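Local coordinates for protein manganese lipoxygenase (Gaeumannomyces graminis, PDB 5FX8) that oxygenates linoleic and alpha-linolenic acids at a catalytic manganese centre, giving 11S- and 13R-hydroperoxy fatty acids, at residues Y230-F238 with K275-L283; A303-V314 with D433-A443. All blocks are in the same frame, centred on the assembly; numbering follows the deposited sequence.

Contact 1 (Y230-F238 with K275-L283)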
loop_
_atom_site.group_PDB
_atom_site.type_symbol
_atom_site.label_atom_id
_atom_site.label_comp_id
_atom_site.label_asym_id
_atom_site.label_seq_id
_atom_site.Cartn_x
_atom_site.Cartn_y
_atom_site.Cartn_z
ATOM N N TYR A 230 -5.961 22.162 14.231
ATOM C CA TYR A 230 -5.396 23.370 13.687
ATOM C C TYR A 230 -4.455 22.995 12.554
ATOM O O TYR A 230 -4.060 21.839 12.419
ATOM C CB TYR A 230 -4.685 24.147 14.782
ATOM C CG TYR A 230 -5.521 24.321 16.006
ATOM C CD1 TYR A 230 -5.545 23.355 16.999
ATOM C CD2 TYR A 230 -6.287 25.462 16.176
ATOM C CE1 TYR A 230 -6.312 23.516 18.113
ATOM C CE2 TYR A 230 -7.045 25.645 17.294
ATOM C CZ TYR A 230 -7.061 24.678 18.259
ATOM O OH TYR A 230 -7.833 24.869 19.380
ATOM N N ALA A 231 -4.100 23.982 11.737
ATOM C CA ALA A 231 -3.265 23.731 10.573
ATOM C C ALA A 231 -2.821 25.055 9.978
ATOM O O ALA A 231 -3.527 26.055 10.098
ATOM C CB ALA A 231 -4.013 22.914 9.517
ATOM N N ALA A 232 -1.670 25.047 9.302
ATOM C CA ALA A 232 -1.151 26.235 8.639
ATOM C C ALA A 232 -1.355 26.097 7.135
ATOM O O ALA A 232 -2.165 25.290 6.685
ATOM C CB ALA A 232 0.317 26.453 9.021
ATOM N N ALA A 233 -0.640 26.902 6.356
ATOM C CA ALA A 233 -0.616 26.757 4.907
ATOM C C ALA A 233 0.810 27.098 4.453
ATOM O O ALA A 233 1.095 28.103 3.808
ATOM C CB ALA A 233 -1.676 27.627 4.239
ATOM N N CYS A 234 1.751 26.234 4.811
ATOM C CA CYS A 234 3.153 26.615 4.770
ATOM C C CYS A 234 3.685 26.723 3.351
ATOM O O CYS A 234 3.318 25.961 2.456
ATOM C CB CYS A 234 3.994 25.620 5.544
ATOM S SG CYS A 234 3.752 25.771 7.296
ATOM N N GLN A 235 4.540 27.704 3.149
ATOM C CA GLN A 235 5.432 27.753 2.014
ATOM C C GLN A 235 6.814 27.532 2.582
ATOM O O GLN A 235 7.199 28.200 3.538
ATOM C CB GLN A 235 5.360 29.091 1.297
ATOM C CG GLN A 235 4.047 29.387 0.691
ATOM C CD GLN A 235 4.059 30.703 -0.001
ATOM O OE1 GLN A 235 3.793 30.786 -1.197
ATOM N NE2 GLN A 235 4.381 31.750 0.732
ATOM N N GLY A 236 7.541 26.574 2.024
ATOM C CA GLY A 236 8.899 26.289 2.433
ATOM C C GLY A 236 9.858 26.717 1.336
ATOM O O GLY A 236 9.654 26.401 0.163
ATOM N N LEU A 237 10.887 27.452 1.738
ATOM C CA LEU A 237 11.950 27.887 0.851
ATOM C C LEU A 237 13.198 27.082 1.168
ATOM O O LEU A 237 13.600 26.979 2.331
ATOM C CB LEU A 237 12.216 29.367 1.029
ATOM C CG LEU A 237 12.858 30.146 -0.094
ATOM C CD1 LEU A 237 12.068 29.987 -1.347
ATOM C CD2 LEU A 237 12.841 31.584 0.343
ATOM N N PHE A 238 13.787 26.487 0.135
ATOM C CA PHE A 238 14.972 25.669 0.283
ATOM C C PHE A 238 16.054 26.186 -0.648
ATOM O O PHE A 238 15.775 26.883 -1.617
ATOM C CB PHE A 238 14.658 24.229 -0.003
ATOM C CG PHE A 238 13.563 23.683 0.830
ATOM C CD1 PHE A 238 12.242 23.895 0.495
ATOM C CD2 PHE A 238 13.852 22.925 1.938
ATOM C CE1 PHE A 238 11.248 23.377 1.261
ATOM C CE2 PHE A 238 12.866 22.409 2.705
ATOM C CZ PHE A 238 11.563 22.629 2.376
ATOM N N LYS A 275 8.891 23.241 11.168
ATOM C CA LYS A 275 9.052 22.063 10.349
ATOM C C LYS A 275 7.913 21.093 10.570
ATOM O O LYS A 275 7.489 20.436 9.625
ATOM C CB LYS A 275 10.391 21.402 10.625
ATOM C CG LYS A 275 11.539 22.213 10.147
ATOM C CD LYS A 275 12.808 21.431 10.287
ATOM C CE LYS A 275 13.210 21.244 11.713
ATOM N NZ LYS A 275 14.384 20.356 11.729
ATOM N N ILE A 276 7.389 21.004 11.790
ATOM C CA ILE A 276 6.246 20.133 12.033
ATOM C C ILE A 276 5.010 20.635 11.289
ATOM O O ILE A 276 4.268 19.844 10.685
ATOM C CB ILE A 276 5.978 19.988 13.541
ATOM C CG1 ILE A 276 7.140 19.269 14.222
ATOM C CG2 ILE A 276 4.747 19.147 13.771
ATOM C CD1 ILE A 276 6.963 19.045 15.680
ATOM N N MET A 277 4.767 21.947 11.297
ATOM C CA MET A 277 3.607 22.454 10.572
ATOM C C MET A 277 3.732 22.190 9.076
ATOM O O MET A 277 2.762 21.778 8.415
ATOM C CB MET A 277 3.423 23.941 10.853
ATOM C CG MET A 277 3.129 24.223 12.286
ATOM S SD MET A 277 2.749 25.950 12.630
ATOM C CE MET A 277 4.345 26.728 12.594
ATOM N N PHE A 278 4.921 22.416 8.525
ATOM C CA PHE A 278 5.137 22.090 7.124
ATOM C C PHE A 278 4.924 20.611 6.869
ATOM O O PHE A 278 4.370 20.238 5.842
ATOM C CB PHE A 278 6.533 22.517 6.689
ATOM C CG PHE A 278 6.861 22.182 5.256
ATOM C CD1 PHE A 278 7.338 20.932 4.902
ATOM C CD2 PHE A 278 6.747 23.144 4.270
ATOM C CE1 PHE A 278 7.657 20.645 3.623
ATOM C CE2 PHE A 278 7.071 22.854 2.973
ATOM C CZ PHE A 278 7.526 21.584 2.656
ATOM N N ASN A 279 5.360 19.747 7.774
ATOM C CA ASN A 279 5.185 18.329 7.503
ATOM C C ASN A 279 3.713 17.928 7.526
ATOM O O ASN A 279 3.309 16.986 6.835
ATOM C CB ASN A 279 5.989 17.522 8.496
ATOM C CG ASN A 279 7.466 17.569 8.203
ATOM O OD1 ASN A 279 7.877 17.808 7.085
ATOM N ND2 ASN A 279 8.271 17.342 9.214
ATOM N N ASN A 280 2.916 18.637 8.317
ATOM C CA ASN A 280 1.479 18.455 8.338
ATOM C C ASN A 280 0.861 18.841 7.003
ATOM O O ASN A 280 0.009 18.120 6.453
ATOM C CB ASN A 280 0.931 19.309 9.473
ATOM C CG ASN A 280 -0.537 19.195 9.630
ATOM O OD1 ASN A 280 -1.283 20.088 9.267
ATOM N ND2 ASN A 280 -0.967 18.096 10.183
ATOM N N ASN A 281 1.278 19.985 6.464
ATOM C CA ASN A 281 0.753 20.384 5.168
ATOM C C ASN A 281 1.217 19.446 4.055
ATOM O O ASN A 281 0.450 19.125 3.143
ATOM C CB ASN A 281 1.150 21.821 4.876
ATOM C CG ASN A 281 0.547 22.790 5.846
ATOM O OD1 ASN A 281 1.211 23.699 6.332
ATOM N ND2 ASN A 281 -0.727 22.605 6.139
ATOM N N ASP A 282 2.461 18.984 4.127
ATOM C CA ASP A 282 2.998 18.075 3.130
ATOM C C ASP A 282 2.317 16.716 3.187
ATOM O O ASP A 282 2.076 16.099 2.147
ATOM C CB ASP A 282 4.505 17.943 3.322
ATOM C CG ASP A 282 5.190 17.389 2.110
ATOM O OD1 ASP A 282 5.207 18.089 1.081
ATOM O OD2 ASP A 282 5.693 16.246 2.181
ATOM N N LEU A 283 1.972 16.242 4.385
ATOM C CA LEU A 283 1.234 14.988 4.494
ATOM C C LEU A 283 -0.153 15.115 3.875
ATOM O O LEU A 283 -0.600 14.233 3.124
ATOM C CB LEU A 283 1.140 14.556 5.956
ATOM C CG LEU A 283 0.615 13.132 6.196
ATOM C CD1 LEU A 283 1.293 12.039 5.336
ATOM C CD2 LEU A 283 0.747 12.789 7.658
HETATM O O HOH W 1 -3.706 19.642 10.988
#
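The carboxamide of N281 bridges two backbone groups of the loop that runs into strand 235-238. Its OD1 accepts from C234 N at 3.0 Å with an N-H...O angle of 160°, while its ND2 donates to A232 O at 3.1 Å along a more bent path. Both bonds meet their acceptor oxygens from above the carbonyl plane. N281 CB points toward the loop, and chi1 of -64°, with CG anti to the carbonyl carbon, carries the amide on to it. A second polar link is indirect: water 1 donates to Y230 O and to N280 OD1, and N280 ND2 is held by P497 O.

The apolar part centres on F278. C234 CB lies 3.9 Å from F278 CD2, and C234 SG packs 4.0 Å from M277 CB. The edge of the F278 ring lies along the G236 backbone, CE2 3.9 Å from G236 N. Farther on, F238 turns its edge to the face of F278 in an offset edge-to-face pair, planes at 70°.

Q220 OE1 accepts a further bond from N281 ND2. The amide, fixed through both oxygen and nitrogen, thus serves two buried backbone groups just before the strand, while Y230 O is reached through a water.

Contact 2 (A303-V314 with D433-A443). With NAG (2-acetamido-2-deoxy-beta-D-glucopyranose), chain E.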
loop_
_atom_site.group_PDB
_atom_site.type_symbol
_atom_site.label_atom_id
_atom_site.label_comp_id
_atom_site.label_asym_id
_atom_site.label_seq_id
_atom_site.Cartn_x
_atom_site.Cartn_y
_atom_site.Cartn_z
ATOM N N ALA A 303 -10.908 3.451 -20.908
ATOM C CA ALA A 303 -10.890 3.654 -22.337
ATOM C C ALA A 303 -10.379 2.400 -23.045
ATOM O O ALA A 303 -10.954 1.982 -24.057
ATOM C CB ALA A 303 -10.064 4.902 -22.644
ATOM N N ALA A 304 -9.356 1.734 -22.480
ATOM C CA ALA A 304 -8.863 0.498 -23.088
ATOM C C ALA A 304 -9.906 -0.611 -23.042
ATOM O O ALA A 304 -10.109 -1.315 -24.034
ATOM C CB ALA A 304 -7.570 0.031 -22.420
ATOM N N PHE A 305 -10.552 -0.808 -21.898
ATOM C CA PHE A 305 -11.519 -1.899 -21.786
ATOM C C PHE A 305 -12.672 -1.729 -22.768
ATOM O O PHE A 305 -13.186 -2.710 -23.296
ATOM C CB PHE A 305 -12.034 -1.977 -20.352
ATOM C CG PHE A 305 -12.766 -3.236 -20.023
ATOM C CD1 PHE A 305 -12.090 -4.417 -19.819
ATOM C CD2 PHE A 305 -14.140 -3.223 -19.858
ATOM C CE1 PHE A 305 -12.772 -5.552 -19.492
ATOM C CE2 PHE A 305 -14.827 -4.354 -19.521
ATOM C CZ PHE A 305 -14.160 -5.513 -19.334
ATOM N N ARG A 306 -13.056 -0.496 -23.045
ATOM C CA ARG A 306 -14.078 -0.209 -24.040
ATOM C C ARG A 306 -13.638 -0.376 -25.500
ATOM O O ARG A 306 -14.469 -0.171 -26.385
ATOM C CB ARG A 306 -14.592 1.217 -23.831
ATOM C CG ARG A 306 -15.340 1.375 -22.527
ATOM C CD ARG A 306 -15.932 2.719 -22.410
ATOM N NE ARG A 306 -16.535 3.132 -23.664
ATOM C CZ ARG A 306 -17.792 2.894 -24.012
ATOM N NH1 ARG A 306 -18.610 2.245 -23.193
ATOM N NH2 ARG A 306 -18.227 3.315 -25.182
ATOM N N THR A 307 -12.390 -0.753 -25.794
ATOM C CA THR A 307 -11.907 -0.702 -27.176
ATOM C C THR A 307 -11.020 -1.886 -27.558
ATOM O O THR A 307 -11.106 -2.379 -28.682
ATOM C CB THR A 307 -11.112 0.584 -27.441
ATOM O OG1 THR A 307 -10.145 0.780 -26.398
ATOM C CG2 THR A 307 -12.003 1.795 -27.589
ATOM N N LEU A 308 -10.137 -2.315 -26.662
ATOM C CA LEU A 308 -9.326 -3.496 -26.900
ATOM C C LEU A 308 -10.122 -4.746 -26.571
ATOM O O LEU A 308 -10.902 -4.776 -25.614
ATOM C CB LEU A 308 -8.064 -3.493 -26.047
ATOM C CG LEU A 308 -7.243 -2.234 -25.992
ATOM C CD1 LEU A 308 -6.111 -2.426 -25.042
ATOM C CD2 LEU A 308 -6.744 -1.969 -27.354
ATOM N N SER A 309 -9.896 -5.787 -27.359
ATOM C CA SER A 309 -10.522 -7.061 -27.082
ATOM C C SER A 309 -9.997 -7.609 -25.769
ATOM O O SER A 309 -8.874 -7.331 -25.362
ATOM C CB SER A 309 -10.227 -8.041 -28.214
ATOM O OG SER A 309 -10.741 -9.330 -27.962
ATOM N N ASP A 310 -10.807 -8.409 -25.108
ATOM C CA ASP A 310 -10.267 -9.122 -23.979
ATOM C C ASP A 310 -9.087 -10.018 -24.376
ATOM O O ASP A 310 -8.232 -10.305 -23.532
ATOM C CB ASP A 310 -11.388 -9.899 -23.308
ATOM C CG ASP A 310 -12.351 -9.001 -22.517
ATOM O OD1 ASP A 310 -12.006 -7.858 -22.088
ATOM O OD2 ASP A 310 -13.478 -9.472 -22.289
ATOM N N ARG A 311 -8.986 -10.435 -25.639
ATOM C CA ARG A 311 -7.880 -11.290 -26.069
ATOM C C ARG A 311 -6.689 -10.509 -26.590
ATOM O O ARG A 311 -5.701 -11.114 -26.977
ATOM C CB ARG A 311 -8.349 -12.290 -27.129
ATOM C CG ARG A 311 -9.487 -13.157 -26.647
ATOM C CD ARG A 311 -9.872 -14.243 -27.640
ATOM N NE ARG A 311 -10.637 -13.789 -28.807
ATOM C CZ ARG A 311 -10.204 -13.863 -30.061
ATOM N NH1 ARG A 311 -9.003 -14.356 -30.328
ATOM N NH2 ARG A 311 -10.967 -13.440 -31.053
ATOM N N HIS A 312 -6.750 -9.207 -26.580
ATOM C CA HIS A 312 -5.620 -8.374 -26.956
ATOM C C HIS A 312 -4.519 -8.429 -25.898
ATOM O O HIS A 312 -4.801 -8.264 -24.709
ATOM C CB HIS A 312 -6.089 -6.963 -27.128
ATOM C CG HIS A 312 -5.158 -6.116 -27.911
ATOM N ND1 HIS A 312 -3.884 -5.836 -27.494
ATOM C CD2 HIS A 312 -5.316 -5.480 -29.086
ATOM C CE1 HIS A 312 -3.295 -5.060 -28.377
ATOM N NE2 HIS A 312 -4.143 -4.831 -29.355
ATOM N N PRO A 313 -3.259 -8.639 -26.287
ATOM C CA PRO A 313 -2.178 -8.766 -25.279
ATOM C C PRO A 313 -1.981 -7.543 -24.391
ATOM O O PRO A 313 -1.589 -7.665 -23.216
ATOM C CB PRO A 313 -0.944 -9.042 -26.152
ATOM C CG PRO A 313 -1.512 -9.652 -27.380
ATOM C CD PRO A 313 -2.792 -8.965 -27.642
ATOM N N VAL A 314 -2.239 -6.363 -24.927
ATOM C CA VAL A 314 -2.114 -5.158 -24.125
ATOM C C VAL A 314 -3.241 -5.077 -23.096
ATOM O O VAL A 314 -3.031 -4.623 -21.967
ATOM C CB VAL A 314 -2.069 -3.920 -25.031
ATOM C CG1 VAL A 314 -2.044 -2.702 -24.207
ATOM C CG2 VAL A 314 -0.848 -3.961 -25.872
ATOM N N ASP A 433 -3.442 -2.076 -36.158
ATOM C CA ASP A 433 -4.140 -2.588 -34.970
ATOM C C ASP A 433 -5.256 -1.597 -34.645
ATOM O O ASP A 433 -5.073 -0.650 -33.886
ATOM C CB ASP A 433 -3.158 -2.754 -33.806
ATOM C CG ASP A 433 -3.795 -3.293 -32.533
ATOM O OD1 ASP A 433 -5.017 -3.278 -32.415
ATOM O OD2 ASP A 433 -3.062 -3.716 -31.617
ATOM N N TYR A 434 -6.429 -1.813 -35.244
ATOM C CA TYR A 434 -7.523 -0.872 -35.075
ATOM C C TYR A 434 -8.009 -0.828 -33.635
ATOM O O TYR A 434 -8.521 0.206 -33.197
ATOM C CB TYR A 434 -8.670 -1.191 -36.044
ATOM C CG TYR A 434 -9.229 -2.583 -35.912
ATOM C CD1 TYR A 434 -10.188 -2.872 -34.974
ATOM C CD2 TYR A 434 -8.780 -3.607 -36.720
ATOM C CE1 TYR A 434 -10.673 -4.110 -34.854
ATOM C CE2 TYR A 434 -9.259 -4.836 -36.601
ATOM C CZ TYR A 434 -10.207 -5.095 -35.676
ATOM O OH TYR A 434 -10.680 -6.375 -35.576
ATOM N N GLU A 435 -7.800 -1.897 -32.867
ATOM C CA GLU A 435 -8.147 -1.845 -31.451
ATOM C C GLU A 435 -7.257 -0.862 -30.701
ATOM O O GLU A 435 -7.760 -0.041 -29.933
ATOM C CB GLU A 435 -8.079 -3.245 -30.841
ATOM C CG GLU A 435 -9.161 -4.168 -31.370
ATOM C CD GLU A 435 -9.084 -5.576 -30.851
ATOM O OE1 GLU A 435 -8.198 -5.902 -30.069
ATOM O OE2 GLU A 435 -9.927 -6.387 -31.254
ATOM N N LEU A 436 -5.938 -0.913 -30.916
ATOM C CA LEU A 436 -5.050 0.046 -30.267
ATOM C C LEU A 436 -5.380 1.476 -30.671
ATOM O O LEU A 436 -5.442 2.380 -29.824
ATOM C CB LEU A 436 -3.599 -0.259 -30.613
ATOM C CG LEU A 436 -2.591 0.679 -29.968
ATOM C CD1 LEU A 436 -2.453 0.308 -28.535
ATOM C CD2 LEU A 436 -1.312 0.482 -30.661
ATOM N N GLN A 437 -5.583 1.700 -31.965
ATOM C CA GLN A 437 -5.918 3.033 -32.446
ATOM C C GLN A 437 -7.256 3.497 -31.903
ATOM O O GLN A 437 -7.441 4.684 -31.624
ATOM C CB GLN A 437 -5.927 3.053 -33.973
ATOM C CG GLN A 437 -4.596 2.720 -34.652
ATOM C CD GLN A 437 -3.339 3.462 -34.126
ATOM O OE1 GLN A 437 -3.355 4.645 -33.816
ATOM N NE2 GLN A 437 -2.240 2.750 -34.082
ATOM N N ASN A 438 -8.200 2.579 -31.732
ATOM C CA ASN A 438 -9.458 2.949 -31.095
ATOM C C ASN A 438 -9.242 3.325 -29.648
ATOM O O ASN A 438 -9.827 4.288 -29.171
ATOM C CB ASN A 438 -10.469 1.819 -31.185
ATOM C CG ASN A 438 -11.060 1.713 -32.533
ATOM O OD1 ASN A 438 -10.867 2.592 -33.351
ATOM N ND2 ASN A 438 -11.772 0.634 -32.792
ATOM N N TRP A 439 -8.424 2.567 -28.929
ATOM C CA TRP A 439 -8.084 2.946 -27.565
ATOM C C TRP A 439 -7.576 4.375 -27.503
ATOM O O TRP A 439 -7.946 5.129 -26.604
ATOM C CB TRP A 439 -7.044 1.982 -27.017
ATOM C CG TRP A 439 -6.542 2.286 -25.694
ATOM C CD1 TRP A 439 -7.207 2.906 -24.693
ATOM C CD2 TRP A 439 -5.245 1.984 -25.189
ATOM N NE1 TRP A 439 -6.414 3.002 -23.584
ATOM C CE2 TRP A 439 -5.196 2.449 -23.862
ATOM C CE3 TRP A 439 -4.120 1.363 -25.725
ATOM C CZ2 TRP A 439 -4.065 2.311 -23.060
ATOM C CZ3 TRP A 439 -2.999 1.233 -24.934
ATOM C CH2 TRP A 439 -2.976 1.709 -23.614
ATOM N N ILE A 440 -6.726 4.770 -28.443
ATOM C CA ILE A 440 -6.158 6.110 -28.357
ATOM C C ILE A 440 -7.218 7.156 -28.657
ATOM O O ILE A 440 -7.329 8.173 -27.965
ATOM C CB ILE A 440 -4.950 6.243 -29.289
ATOM C CG1 ILE A 440 -3.969 5.112 -29.026
ATOM C CG2 ILE A 440 -4.290 7.576 -29.092
ATOM C CD1 ILE A 440 -3.448 5.101 -27.657
ATOM N N ALA A 441 -8.019 6.917 -29.688
ATOM C CA ALA A 441 -9.097 7.842 -30.010
ATOM C C ALA A 441 -10.109 7.945 -28.862
ATOM O O ALA A 441 -10.586 9.030 -28.529
ATOM C CB ALA A 441 -9.756 7.390 -31.311
ATOM N N GLU A 442 -10.435 6.817 -28.247
ATOM C CA GLU A 442 -11.365 6.761 -27.130
ATOM C C GLU A 442 -10.820 7.514 -25.929
ATOM O O GLU A 442 -11.566 8.200 -25.221
ATOM C CB GLU A 442 -11.627 5.295 -26.780
ATOM C CG GLU A 442 -12.484 5.012 -25.577
ATOM C CD GLU A 442 -13.960 4.872 -25.905
ATOM O OE1 GLU A 442 -14.285 4.625 -27.087
ATOM O OE2 GLU A 442 -14.799 4.981 -24.970
ATOM N N ALA A 443 -9.523 7.364 -25.665
ATOM C CA ALA A 443 -8.912 8.088 -24.567
ATOM C C ALA A 443 -9.008 9.570 -24.815
ATOM O O ALA A 443 -9.419 10.332 -23.940
ATOM C CB ALA A 443 -7.459 7.677 -24.398
HETATM C C1 NAG E . -13.752 -4.930 -36.989
HETATM C C2 NAG E . -13.997 -5.150 -38.487
HETATM C C3 NAG E . -13.068 -4.265 -39.322
HETATM C C4 NAG E . -13.148 -2.818 -38.864
HETATM C C5 NAG E . -12.879 -2.758 -37.372
HETATM C C6 NAG E . -12.986 -1.375 -36.800
HETATM C C7 NAG E . -14.760 -7.364 -39.259
HETATM C C8 NAG E . -14.330 -8.762 -39.609
HETATM N N2 NAG E . -13.793 -6.545 -38.841
HETATM O O3 NAG E . -13.374 -4.394 -40.709
HETATM O O4 NAG E . -12.168 -2.029 -39.525
HETATM O O5 NAG E . -13.844 -3.560 -36.689
HETATM O O6 NAG E . -14.302 -0.882 -36.979
HETATM O O7 NAG E . -15.920 -7.001 -39.348
HETATM O O HOH W 2 -17.192 5.845 -25.811
HETATM O O HOH W 3 -11.852 -1.373 -31.264
#
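W439 lies against A304, whose CB sits over the five-membered ring, 3.6 Å from its centroid and 20° off the normal, a CH-pi contact. L308 CD2 packs 4.0 Å from W439 CB, and V314 CG1 reaches W439 CZ3 at 4.1 Å. Nearer the end of helix 434-444, A303 CB packs against A443 CB, and T307 CG2 meets E442 CB at 3.6 Å.

Polar pairs lie toward the two ends of this apolar patch. R306 NE donates to E442 OE2 at 2.9 Å in a salt bridge; the carboxylate oxygen lies near the guanidinium plane, but is itself met from above the carboxylate plane. H312 NE2 donates to D433 OD2 at 2.7 Å, on the syn lone pair of that oxygen, with ring and carboxylate nearly coplanar (23°). E435 OE1 accepts a weak bond from S309 N at 3.2 Å.

The next shell sets these groups in place. With CG anti to the backbone N (chi1 -162°), the H312 ring is placed with ND1 accepting from V314 N in its own plane and NE2 turned to D433; D433 OD1 likewise caps L436 N. T307 OG1 donates back to A303 O. Helix 56-69 supplies R59 to E435 and R67 to E442, Y72 OH also binds E442, and F70 O takes R306 NH1. At the periphery, a sugar of the glycan rests over the Y434 ring.

Two side-chain N-caps, H312 and D433, joined by a His-carboxylate bond thus mark a junction where the C-terminal end of helix 268-305 and the starts of helices 313-321 and 434-444 meet in the largely helical lipoxygenase domain, distant from the manganese.

Overall arrangement
Following the chain from the N terminus, 230-238 leads into the five-stranded antiparallel sheet, and the chain then returns through helix 268-305 to close contact 1 over 36 intervening residues. The same long helix ends within 303-314, where contact 2 opens; it closes only at 433-443, after 118 residues that are mostly helical and contain no strand. The two loops therefore stand in series, neither nested nor crossed. The centres of contact 1 and contact 2 are about 43 Å apart, on opposite sides of the chain's centre. Helix 268-305 connects them: contact 1 ties its N-terminal half to strand 235-241 and the loop leading into it, contact 2 its C-terminal end to helix 434-444.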